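Local structure of CytC3 (Streptomyces, 3GJA) at residues 156-167 against 221-229; 71-82 against 303-314. The protein is a nonheme iron halogenase with a cupin-type beta barrel, probably related to the phytanoyl-CoA dioxygenases and probably acting in natural-product biosynthesis. All coordinates share one frame; numbering follows the deposited sequence.

Interaction 1: 156-167 against 221-229; sequences STEQNGCLQLMP and AYPMVLKPG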
loop_
_atom_site.group_PDB
_atom_site.type_symbol
_atom_site.label_atom_id
_atom_site.label_comp_id
_atom_site.label_asym_id
_atom_site.label_seq_id
_atom_site.Cartn_x
_atom_site.Cartn_y
_atom_site.Cartn_z
ATOM N N SER A 156 8.582 13.373 4.253
ATOM C CA SER A 156 8.174 12.770 5.513
ATOM C C SER A 156 9.373 12.926 6.430
ATOM O O SER A 156 10.399 12.265 6.252
ATOM C CB SER A 156 7.836 11.289 5.341
ATOM O OG SER A 156 7.405 10.740 6.572
ATOM N N THR A 157 9.237 13.819 7.400
ATOM C CA THR A 157 10.309 14.119 8.337
ATOM C C THR A 157 9.928 13.781 9.766
ATOM O O THR A 157 8.792 13.379 10.048
ATOM C CB THR A 157 10.638 15.608 8.309
ATOM O OG1 THR A 157 9.497 16.343 8.779
ATOM C CG2 THR A 157 10.977 16.058 6.886
ATOM N N GLU A 158 10.885 13.958 10.672
ATOM C CA GLU A 158 10.624 13.703 12.076
ATOM C C GLU A 158 9.671 14.777 12.569
ATOM O O GLU A 158 8.753 14.497 13.337
ATOM C CB GLU A 158 11.917 13.736 12.887
ATOM C CG GLU A 158 12.808 12.537 12.637
ATOM C CD GLU A 158 13.981 12.486 13.590
ATOM O OE1 GLU A 158 13.744 12.355 14.812
ATOM O OE2 GLU A 158 15.136 12.580 13.119
ATOM N N GLN A 159 9.879 16.003 12.106
ATOM C CA GLN A 159 9.020 17.111 12.504
ATOM C C GLN A 159 7.594 16.896 12.002
ATOM O O GLN A 159 6.641 17.311 12.653
ATOM C CB GLN A 159 9.566 18.435 11.962
ATOM C CG GLN A 159 8.768 19.635 12.435
ATOM C CD GLN A 159 9.475 20.955 12.190
ATOM O OE1 GLN A 159 9.542 21.444 11.061
ATOM N NE2 GLN A 159 10.017 21.537 13.255
ATOM N N ASN A 160 7.482 16.240 10.845
ATOM C CA ASN A 160 6.211 15.904 10.167
ATOM C C ASN A 160 5.449 14.722 10.749
ATOM O O ASN A 160 4.314 14.462 10.346
ATOM C CB ASN A 160 6.471 15.547 8.691
ATOM C CG ASN A 160 6.033 16.621 7.771
ATOM O OD1 ASN A 160 5.347 17.553 8.195
ATOM N ND2 ASN A 160 6.406 16.519 6.507
ATOM N N GLY A 161 6.096 13.974 11.634
ATOM C CA GLY A 161 5.471 12.801 12.216
ATOM C C GLY A 161 5.725 11.552 11.381
ATOM O O GLY A 161 4.818 10.734 11.180
ATOM N N CYS A 162 6.959 11.395 10.902
ATOM C CA CYS A 162 7.329 10.243 10.079
ATOM C C CYS A 162 7.204 8.911 10.803
ATOM O O CYS A 162 7.191 8.845 12.032
ATOM C CB CYS A 162 8.766 10.378 9.574
ATOM S SG CYS A 162 10.018 10.215 10.884
ATOM N N LEU A 163 7.133 7.842 10.018
ATOM C CA LEU A 163 7.017 6.496 10.549
ATOM C C LEU A 163 8.300 6.101 11.277
ATOM O O LEU A 163 9.362 6.696 11.071
ATOM C CB LEU A 163 6.749 5.505 9.407
ATOM C CG LEU A 163 5.540 5.794 8.500
ATOM C CD1 LEU A 163 5.583 4.896 7.268
ATOM C CD2 LEU A 163 4.245 5.588 9.280
ATOM N N GLN A 164 8.187 5.089 12.130
ATOM C CA GLN A 164 9.318 4.573 12.890
ATOM C C GLN A 164 9.319 3.051 12.782
ATOM O O GLN A 164 8.293 2.404 13.003
ATOM C CB GLN A 164 9.194 4.978 14.352
ATOM C CG GLN A 164 9.310 6.459 14.597
ATOM C CD GLN A 164 8.900 6.828 16.002
ATOM O OE1 GLN A 164 7.713 6.916 16.309
ATOM N NE2 GLN A 164 9.883 7.030 16.873
ATOM N N LEU A 165 10.466 2.491 12.419
ATOM C CA LEU A 165 10.624 1.043 12.284
ATOM C C LEU A 165 11.821 0.607 13.126
ATOM O O LEU A 165 12.691 1.414 13.427
ATOM C CB LEU A 165 10.891 0.657 10.824
ATOM C CG LEU A 165 9.828 0.766 9.731
ATOM C CD1 LEU A 165 8.573 0.071 10.197
ATOM C CD2 LEU A 165 9.542 2.209 9.400
ATOM N N MET A 166 11.866 -0.656 13.527
ATOM C CA MET A 166 13.015 -1.124 14.294
ATOM C C MET A 166 13.604 -2.366 13.638
ATOM O O MET A 166 12.874 -3.230 13.152
ATOM C CB MET A 166 12.643 -1.418 15.760
ATOM C CG MET A 166 11.573 -2.479 15.988
ATOM S SD MET A 166 11.508 -3.001 17.745
ATOM C CE MET A 166 11.122 -1.453 18.571
ATOM N N PRO A 167 14.940 -2.455 13.595
ATOM C CA PRO A 167 15.654 -3.588 12.998
ATOM C C PRO A 167 15.267 -4.895 13.679
ATOM O O PRO A 167 14.464 -4.894 14.608
ATOM C CB PRO A 167 17.117 -3.230 13.231
ATOM C CG PRO A 167 17.101 -1.739 13.205
ATOM C CD PRO A 167 15.885 -1.417 14.029
ATOM N N ALA A 221 14.343 5.287 18.623
ATOM C CA ALA A 221 13.790 6.220 17.597
ATOM C C ALA A 221 13.601 5.489 16.269
ATOM O O ALA A 221 12.504 5.023 15.965
ATOM C CB ALA A 221 14.728 7.418 17.416
ATOM N N TYR A 222 14.674 5.389 15.487
ATOM C CA TYR A 222 14.636 4.712 14.193
ATOM C C TYR A 222 13.595 5.313 13.237
ATOM O O TYR A 222 12.672 4.626 12.791
ATOM C CB TYR A 222 14.316 3.233 14.385
ATOM C CG TYR A 222 15.088 2.532 15.478
ATOM C CD1 TYR A 222 14.785 2.741 16.827
ATOM C CD2 TYR A 222 16.083 1.608 15.162
ATOM C CE1 TYR A 222 15.448 2.037 17.830
ATOM C CE2 TYR A 222 16.750 0.901 16.153
ATOM C CZ TYR A 222 16.426 1.115 17.484
ATOM O OH TYR A 222 17.066 0.377 18.456
ATOM N N PRO A 223 13.735 6.601 12.902
ATOM C CA PRO A 223 12.774 7.235 11.999
ATOM C C PRO A 223 13.055 6.942 10.535
ATOM O O PRO A 223 14.209 6.920 10.108
ATOM C CB PRO A 223 12.942 8.711 12.320
ATOM C CG PRO A 223 14.416 8.807 12.546
ATOM C CD PRO A 223 14.718 7.583 13.394
ATOM N N MET A 224 11.997 6.716 9.763
ATOM C CA MET A 224 12.148 6.458 8.335
ATOM C C MET A 224 11.821 7.752 7.587
ATOM O O MET A 224 10.698 7.952 7.108
ATOM C CB MET A 224 11.215 5.323 7.890
ATOM C CG MET A 224 11.322 4.944 6.406
ATOM S SD MET A 224 13.005 4.543 5.825
ATOM C CE MET A 224 13.309 2.979 6.672
ATOM N N VAL A 225 12.814 8.633 7.523
ATOM C CA VAL A 225 12.689 9.913 6.843
ATOM C C VAL A 225 12.695 9.679 5.334
ATOM O O VAL A 225 13.507 8.908 4.827
ATOM C CB VAL A 225 13.859 10.840 7.227
ATOM C CG1 VAL A 225 13.797 12.129 6.436
ATOM C CG2 VAL A 225 13.808 11.126 8.715
ATOM N N LEU A 226 11.802 10.357 4.616
ATOM C CA LEU A 226 11.708 10.177 3.171
ATOM C C LEU A 226 11.587 11.484 2.405
ATOM O O LEU A 226 10.917 12.409 2.837
ATOM C CB LEU A 226 10.487 9.308 2.827
ATOM C CG LEU A 226 10.378 7.906 3.434
ATOM C CD1 LEU A 226 8.967 7.355 3.203
ATOM C CD2 LEU A 226 11.430 6.995 2.825
ATOM N N LYS A 227 12.231 11.556 1.250
ATOM C CA LYS A 227 12.125 12.745 0.425
ATOM C C LYS A 227 10.963 12.468 -0.509
ATOM O O LYS A 227 10.532 11.323 -0.646
ATOM C CB LYS A 227 13.396 12.941 -0.392
ATOM C CG LYS A 227 14.630 13.135 0.461
ATOM C CD LYS A 227 15.849 13.401 -0.395
ATOM C CE LYS A 227 17.081 13.593 0.472
ATOM N NZ LYS A 227 18.292 13.831 -0.360
ATOM N N PRO A 228 10.418 13.509 -1.146
ATOM C CA PRO A 228 9.302 13.236 -2.054
ATOM C C PRO A 228 9.807 12.269 -3.119
ATOM O O PRO A 228 10.907 12.443 -3.645
ATOM C CB PRO A 228 8.987 14.615 -2.634
ATOM C CG PRO A 228 9.376 15.547 -1.526
ATOM C CD PRO A 228 10.677 14.957 -1.036
ATOM N N GLY A 229 9.030 11.236 -3.420
ATOM C CA GLY A 229 9.463 10.296 -4.436
ATOM C C GLY A 229 10.113 9.047 -3.878
ATOM O O GLY A 229 10.309 8.059 -4.597
HETATM O O HOH W 1 7.901 8.113 6.993
#

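Interaction 2: 71-82 against 303-314; sequences HLDIDLLAEHIM and ARTSQRGYEFVP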
loop_
_atom_site.group_PDB
_atom_site.type_symbol
_atom_site.label_atom_id
_atom_site.label_comp_id
_atom_site.label_asym_id
_atom_site.label_seq_id
_atom_site.Cartn_x
_atom_site.Cartn_y
_atom_site.Cartn_z
ATOM N N HIS A 71 -6.390 4.337 -7.535
ATOM C CA HIS A 71 -5.560 3.914 -8.648
ATOM C C HIS A 71 -6.485 3.275 -9.691
ATOM O O HIS A 71 -6.051 2.908 -10.782
ATOM C CB HIS A 71 -4.507 2.899 -8.196
ATOM C CG HIS A 71 -5.083 1.676 -7.556
ATOM N ND1 HIS A 71 -5.633 1.686 -6.291
ATOM C CD2 HIS A 71 -5.231 0.412 -8.021
ATOM C CE1 HIS A 71 -6.096 0.481 -6.005
ATOM N NE2 HIS A 71 -5.866 -0.310 -7.039
ATOM N N LEU A 72 -7.766 3.142 -9.345
ATOM C CA LEU A 72 -8.735 2.565 -10.263
ATOM C C LEU A 72 -9.482 3.627 -11.064
ATOM O O LEU A 72 -10.312 3.296 -11.902
ATOM C CB LEU A 72 -9.729 1.667 -9.518
ATOM C CG LEU A 72 -9.098 0.389 -8.955
ATOM C CD1 LEU A 72 -10.161 -0.467 -8.299
ATOM C CD2 LEU A 72 -8.407 -0.378 -10.066
ATOM N N ASP A 73 -9.208 4.902 -10.806
ATOM C CA ASP A 73 -9.864 5.944 -11.590
ATOM C C ASP A 73 -8.950 7.122 -11.952
ATOM O O ASP A 73 -9.244 7.880 -12.882
ATOM C CB ASP A 73 -11.158 6.434 -10.909
ATOM C CG ASP A 73 -10.910 7.279 -9.677
ATOM O OD1 ASP A 73 -10.396 6.745 -8.668
ATOM O OD2 ASP A 73 -11.256 8.484 -9.720
ATOM N N ILE A 74 -7.836 7.267 -11.239
ATOM C CA ILE A 74 -6.906 8.354 -11.531
ATOM C C ILE A 74 -5.681 7.785 -12.227
ATOM O O ILE A 74 -4.946 6.982 -11.649
ATOM C CB ILE A 74 -6.483 9.097 -10.246
ATOM C CG1 ILE A 74 -7.726 9.691 -9.572
ATOM C CG2 ILE A 74 -5.464 10.191 -10.583
ATOM C CD1 ILE A 74 -7.456 10.326 -8.239
ATOM N N ASP A 75 -5.471 8.210 -13.471
ATOM C CA ASP A 75 -4.357 7.729 -14.283
ATOM C C ASP A 75 -2.991 7.730 -13.624
ATOM O O ASP A 75 -2.295 6.724 -13.661
ATOM C CB ASP A 75 -4.274 8.513 -15.599
ATOM C CG ASP A 75 -5.412 8.178 -16.549
ATOM O OD1 ASP A 75 -5.878 7.024 -16.522
ATOM O OD2 ASP A 75 -5.832 9.059 -17.329
ATOM N N LEU A 76 -2.597 8.856 -13.039
ATOM C CA LEU A 76 -1.291 8.957 -12.386
ATOM C C LEU A 76 -1.142 7.962 -11.224
ATOM O O LEU A 76 -0.035 7.540 -10.882
ATOM C CB LEU A 76 -1.079 10.391 -11.897
ATOM C CG LEU A 76 -0.017 11.277 -12.567
ATOM C CD1 LEU A 76 0.319 10.797 -13.965
ATOM C CD2 LEU A 76 -0.526 12.707 -12.589
ATOM N N LEU A 77 -2.262 7.589 -10.620
ATOM C CA LEU A 77 -2.243 6.632 -9.524
ATOM C C LEU A 77 -2.256 5.225 -10.108
ATOM O O LEU A 77 -1.663 4.303 -9.544
ATOM C CB LEU A 77 -3.447 6.854 -8.605
ATOM C CG LEU A 77 -3.204 7.508 -7.238
ATOM C CD1 LEU A 77 -2.034 8.487 -7.290
ATOM C CD2 LEU A 77 -4.486 8.189 -6.780
ATOM N N ALA A 78 -2.923 5.066 -11.250
ATOM C CA ALA A 78 -2.973 3.767 -11.921
ATOM C C ALA A 78 -1.543 3.419 -12.324
ATOM O O ALA A 78 -1.095 2.281 -12.173
ATOM C CB ALA A 78 -3.867 3.836 -13.160
ATOM N N GLU A 79 -0.824 4.416 -12.824
ATOM C CA GLU A 79 0.554 4.219 -13.240
ATOM C C GLU A 79 1.468 3.982 -12.040
ATOM O O GLU A 79 2.374 3.149 -12.094
ATOM C CB GLU A 79 1.051 5.438 -14.012
ATOM C CG GLU A 79 2.491 5.303 -14.462
ATOM C CD GLU A 79 3.056 6.592 -15.003
ATOM O OE1 GLU A 79 2.286 7.560 -15.158
ATOM O OE2 GLU A 79 4.272 6.634 -15.276
ATOM N N HIS A 80 1.231 4.719 -10.956
ATOM C CA HIS A 80 2.055 4.579 -9.759
ATOM C C HIS A 80 2.127 3.137 -9.268
ATOM O O HIS A 80 3.212 2.621 -9.028
ATOM C CB HIS A 80 1.530 5.474 -8.628
ATOM C CG HIS A 80 2.527 5.706 -7.533
ATOM N ND1 HIS A 80 3.470 6.710 -7.587
ATOM C CD2 HIS A 80 2.767 5.028 -6.385
ATOM C CE1 HIS A 80 4.248 6.639 -6.521
ATOM N NE2 HIS A 80 3.844 5.626 -5.775
ATOM N N ILE A 81 0.981 2.474 -9.129
ATOM C CA ILE A 81 0.996 1.096 -8.631
ATOM C C ILE A 81 1.601 0.095 -9.619
ATOM O O ILE A 81 1.983 -1.010 -9.230
ATOM C CB ILE A 81 -0.434 0.631 -8.185
ATOM C CG1 ILE A 81 -1.418 0.667 -9.358
ATOM C CG2 ILE A 81 -0.947 1.534 -7.068
ATOM C CD1 ILE A 81 -1.571 -0.663 -10.067
ATOM N N MET A 82 1.714 0.501 -10.884
ATOM C CA MET A 82 2.287 -0.341 -11.939
ATOM C C MET A 82 3.795 -0.128 -12.110
ATOM O O MET A 82 4.469 -0.903 -12.786
ATOM C CB MET A 82 1.600 -0.043 -13.283
ATOM C CG MET A 82 0.163 -0.548 -13.412
ATOM S SD MET A 82 0.062 -2.353 -13.229
ATOM C CE MET A 82 0.532 -2.916 -14.887
ATOM N N ALA A 303 -9.300 -6.314 -12.099
ATOM C CA ALA A 303 -9.521 -5.121 -12.898
ATOM C C ALA A 303 -8.378 -5.023 -13.898
ATOM O O ALA A 303 -7.233 -4.741 -13.534
ATOM C CB ALA A 303 -9.548 -3.886 -12.005
ATOM N N ARG A 304 -8.692 -5.275 -15.162
ATOM C CA ARG A 304 -7.694 -5.216 -16.218
ATOM C C ARG A 304 -7.636 -3.791 -16.750
ATOM O O ARG A 304 -6.629 -3.370 -17.303
ATOM C CB ARG A 304 -8.072 -6.193 -17.343
ATOM C CG ARG A 304 -7.249 -6.072 -18.629
ATOM C CD ARG A 304 -5.903 -6.781 -18.565
ATOM N NE ARG A 304 -5.124 -6.511 -19.774
ATOM C CZ ARG A 304 -4.018 -7.161 -20.130
ATOM N NH1 ARG A 304 -3.536 -8.138 -19.373
ATOM N NH2 ARG A 304 -3.387 -6.828 -21.250
ATOM N N THR A 305 -8.722 -3.048 -16.558
ATOM C CA THR A 305 -8.804 -1.674 -17.039
ATOM C C THR A 305 -9.340 -0.745 -15.964
ATOM O O THR A 305 -10.263 -1.104 -15.230
ATOM C CB THR A 305 -9.727 -1.584 -18.270
ATOM O OG1 THR A 305 -9.212 -2.427 -19.308
ATOM C CG2 THR A 305 -9.806 -0.146 -18.783
ATOM N N SER A 306 -8.763 0.453 -15.880
ATOM C CA SER A 306 -9.189 1.427 -14.888
ATOM C C SER A 306 -10.515 2.028 -15.308
ATOM O O SER A 306 -10.916 1.941 -16.472
ATOM C CB SER A 306 -8.163 2.551 -14.748
ATOM O OG SER A 306 -8.490 3.649 -15.585
ATOM N N GLN A 307 -11.180 2.657 -14.350
ATOM C CA GLN A 307 -12.462 3.287 -14.573
ATOM C C GLN A 307 -12.352 4.401 -15.613
ATOM O O GLN A 307 -13.358 4.971 -16.025
ATOM C CB GLN A 307 -12.965 3.858 -13.258
ATOM C CG GLN A 307 -14.452 3.828 -13.097
ATOM C CD GLN A 307 -14.994 2.419 -12.947
ATOM O OE1 GLN A 307 -16.192 2.234 -12.768
ATOM N NE2 GLN A 307 -14.116 1.421 -13.016
ATOM N N ARG A 308 -11.128 4.725 -16.020
ATOM C CA ARG A 308 -10.917 5.770 -17.018
ATOM C C ARG A 308 -10.265 5.228 -18.276
ATOM O O ARG A 308 -9.717 5.987 -19.075
ATOM C CB ARG A 308 -10.053 6.907 -16.463
ATOM C CG ARG A 308 -10.850 8.096 -15.957
ATOM C CD ARG A 308 -9.957 9.309 -15.692
ATOM N NE ARG A 308 -10.751 10.446 -15.241
ATOM C CZ ARG A 308 -11.253 10.569 -14.017
ATOM N NH1 ARG A 308 -11.036 9.628 -13.110
ATOM N NH2 ARG A 308 -11.991 11.623 -13.706
ATOM N N GLY A 309 -10.312 3.914 -18.445
ATOM C CA GLY A 309 -9.734 3.313 -19.629
ATOM C C GLY A 309 -8.241 3.071 -19.562
ATOM O O GLY A 309 -7.631 2.684 -20.560
ATOM N N TYR A 310 -7.634 3.302 -18.405
ATOM C CA TYR A 310 -6.205 3.060 -18.290
ATOM C C TYR A 310 -6.044 1.543 -18.242
ATOM O O TYR A 310 -6.583 0.872 -17.363
ATOM C CB TYR A 310 -5.641 3.723 -17.030
ATOM C CG TYR A 310 -4.146 3.555 -16.877
ATOM C CD1 TYR A 310 -3.603 2.330 -16.498
ATOM C CD2 TYR A 310 -3.271 4.619 -17.126
ATOM C CE1 TYR A 310 -2.227 2.162 -16.369
ATOM C CE2 TYR A 310 -1.891 4.459 -17.002
ATOM C CZ TYR A 310 -1.378 3.229 -16.625
ATOM O OH TYR A 310 -0.020 3.045 -16.515
ATOM N N GLU A 311 -5.312 1.010 -19.212
ATOM C CA GLU A 311 -5.096 -0.422 -19.327
ATOM C C GLU A 311 -3.933 -0.903 -18.481
ATOM O O GLU A 311 -2.836 -0.359 -18.567
ATOM C CB GLU A 311 -4.845 -0.770 -20.794
ATOM C CG GLU A 311 -4.866 -2.245 -21.117
ATOM C CD GLU A 311 -6.201 -2.885 -20.798
ATOM O OE1 GLU A 311 -7.249 -2.284 -21.134
ATOM O OE2 GLU A 311 -6.199 -3.994 -20.218
ATOM N N PHE A 312 -4.176 -1.927 -17.667
ATOM C CA PHE A 312 -3.134 -2.495 -16.816
ATOM C C PHE A 312 -2.531 -3.698 -17.529
ATOM O O PHE A 312 -3.131 -4.774 -17.561
ATOM C CB PHE A 312 -3.713 -2.952 -15.477
ATOM C CG PHE A 312 -4.235 -1.834 -14.619
ATOM C CD1 PHE A 312 -3.362 -0.903 -14.055
ATOM C CD2 PHE A 312 -5.598 -1.713 -14.372
ATOM C CE1 PHE A 312 -3.842 0.136 -13.256
ATOM C CE2 PHE A 312 -6.088 -0.680 -13.576
ATOM C CZ PHE A 312 -5.208 0.248 -13.016
ATOM N N VAL A 313 -1.347 -3.519 -18.102
ATOM C CA VAL A 313 -0.691 -4.605 -18.812
ATOM C C VAL A 313 0.417 -5.179 -17.942
ATOM O O VAL A 313 1.424 -4.524 -17.694
ATOM C CB VAL A 313 -0.122 -4.114 -20.168
ATOM C CG1 VAL A 313 0.381 -5.296 -20.987
ATOM C CG2 VAL A 313 -1.205 -3.371 -20.937
ATOM N N PRO A 314 0.241 -6.420 -17.468
ATOM C CA PRO A 314 1.235 -7.075 -16.615
ATOM C C PRO A 314 2.652 -6.994 -17.152
ATOM O O PRO A 314 2.907 -7.302 -18.312
ATOM C CB PRO A 314 0.725 -8.511 -16.531
ATOM C CG PRO A 314 -0.751 -8.343 -16.630
ATOM C CD PRO A 314 -0.900 -7.317 -17.728
HETATM O O HOH W 2 -13.136 10.233 -10.659
HETATM O O HOH W 3 -7.016 5.710 -14.629
#

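Interaction 1: 156-167 against 221-229
Ser156 and Leu226 join their backbones by a pair of antiparallel hydrogen bonds: Ser156 N gives to Leu226 O at 2.9 Å, nearly straight at 172°, and Leu226 N returns the bond to Ser156 O. Beyond the type I turn from Glu158 to Gly161, the first segment comes back to the same partner chain, where Met224 N reaches Leu163 O at 2.9 Å. Leu165 N then bonds Tyr222 O. Between these two sets of bonds sits a water, held by Ser156 OG at 2.7 Å, accepting from Leu163 N and donating to Met224 O. A first torsion of -178°, with OG opposite the backbone N, turns the hydroxyl to it.

Apolar contacts accompany the bonds. Cys162 SG rests on Pro223 CB at 3.6 Å, and the same proline carbon is met by Glu158 CG at 3.8 Å. Further on, the CD2 branch of Leu165 touches Met224 CB at 3.8 Å. The Tyr222 ring has Met166 CA over one face and Pro167 CD close by. Met224 and Leu226 also lean on Pro28 of strand 25-30, an outer strand of the main sheet. Strand 163-165 pairs with strand 240-242 in a small antiparallel sheet, and 221-229 packs along the segment carrying it. The hydrogen bonds across the contact are all backbone ones, supplemented by a shared water, so it rests on chain path and apolar packing rather than on charge pairs.

Interaction 2: 71-82 against 303-314
One side of helix 75-82, and the 3-10 turn before it, is covered by a C-terminal loop, with Ala78 and Tyr310 meeting in a CH-pi contact. Ala78 CB stands over one face of the tyrosine ring, 3.8 Å from its centroid and 16° off the normal. A first torsion of -178° swings the ring opposite its backbone N and along the helix, where OH comes to 3.5 Å from Glu79 CA. With a serine in place of Tyr310, Ala78 would probably lose its aromatic cover and a gap would open beside Glu79. Phe312 lies next to it and turns its edge to the 3-10 turn and the helix: CZ meets His71 O of the turn at 3.6 Å, CE1 comes up to Ala78 O, and CD1 packs on Met82 CG at 3.6 Å. Met82 SD adds an oblique Met-aromatic contact.

Polar links lie nearer the turn. Gln307 N donates to Leu72 O at 2.7 Å, and a water joins Asp75 OD1 to Ser306 OG, which also accepts from Tyr310 N. Arg308 NH1 pairs with Asp73 OD2 at 3.6 Å and bonds Asp73 O, though the modelled length of that bond is doubtfully short. Asp73 OD2 has a second cation in Arg70. Carbonyl oxygens at the aromatic edge probably draw on the weakly positive C-H rim, so Phe312 serves polar backbone and apolar side chains alike.

From the N terminus the chain first reaches 71-82, then passes through 156-167 and 221-229 before arriving at 303-314, so interaction 1 is nested inside the loop that interaction 2 closes. The inner loop holds 53 residues, many of them not modelled, and interaction 1 joins its two ends. The outer loop spans 220 residues and carries most strands of the main antiparallel sheet. Interaction 1 lies beside strand 25-30 and interaction 2 beside strand 289-290, the outermost strands of that sheet. Their centres lie about 29 Å apart on opposite sides of the chain's centre, and with nearest atoms about 7 Å apart the contacts do not touch; each ties a different edge of the fold.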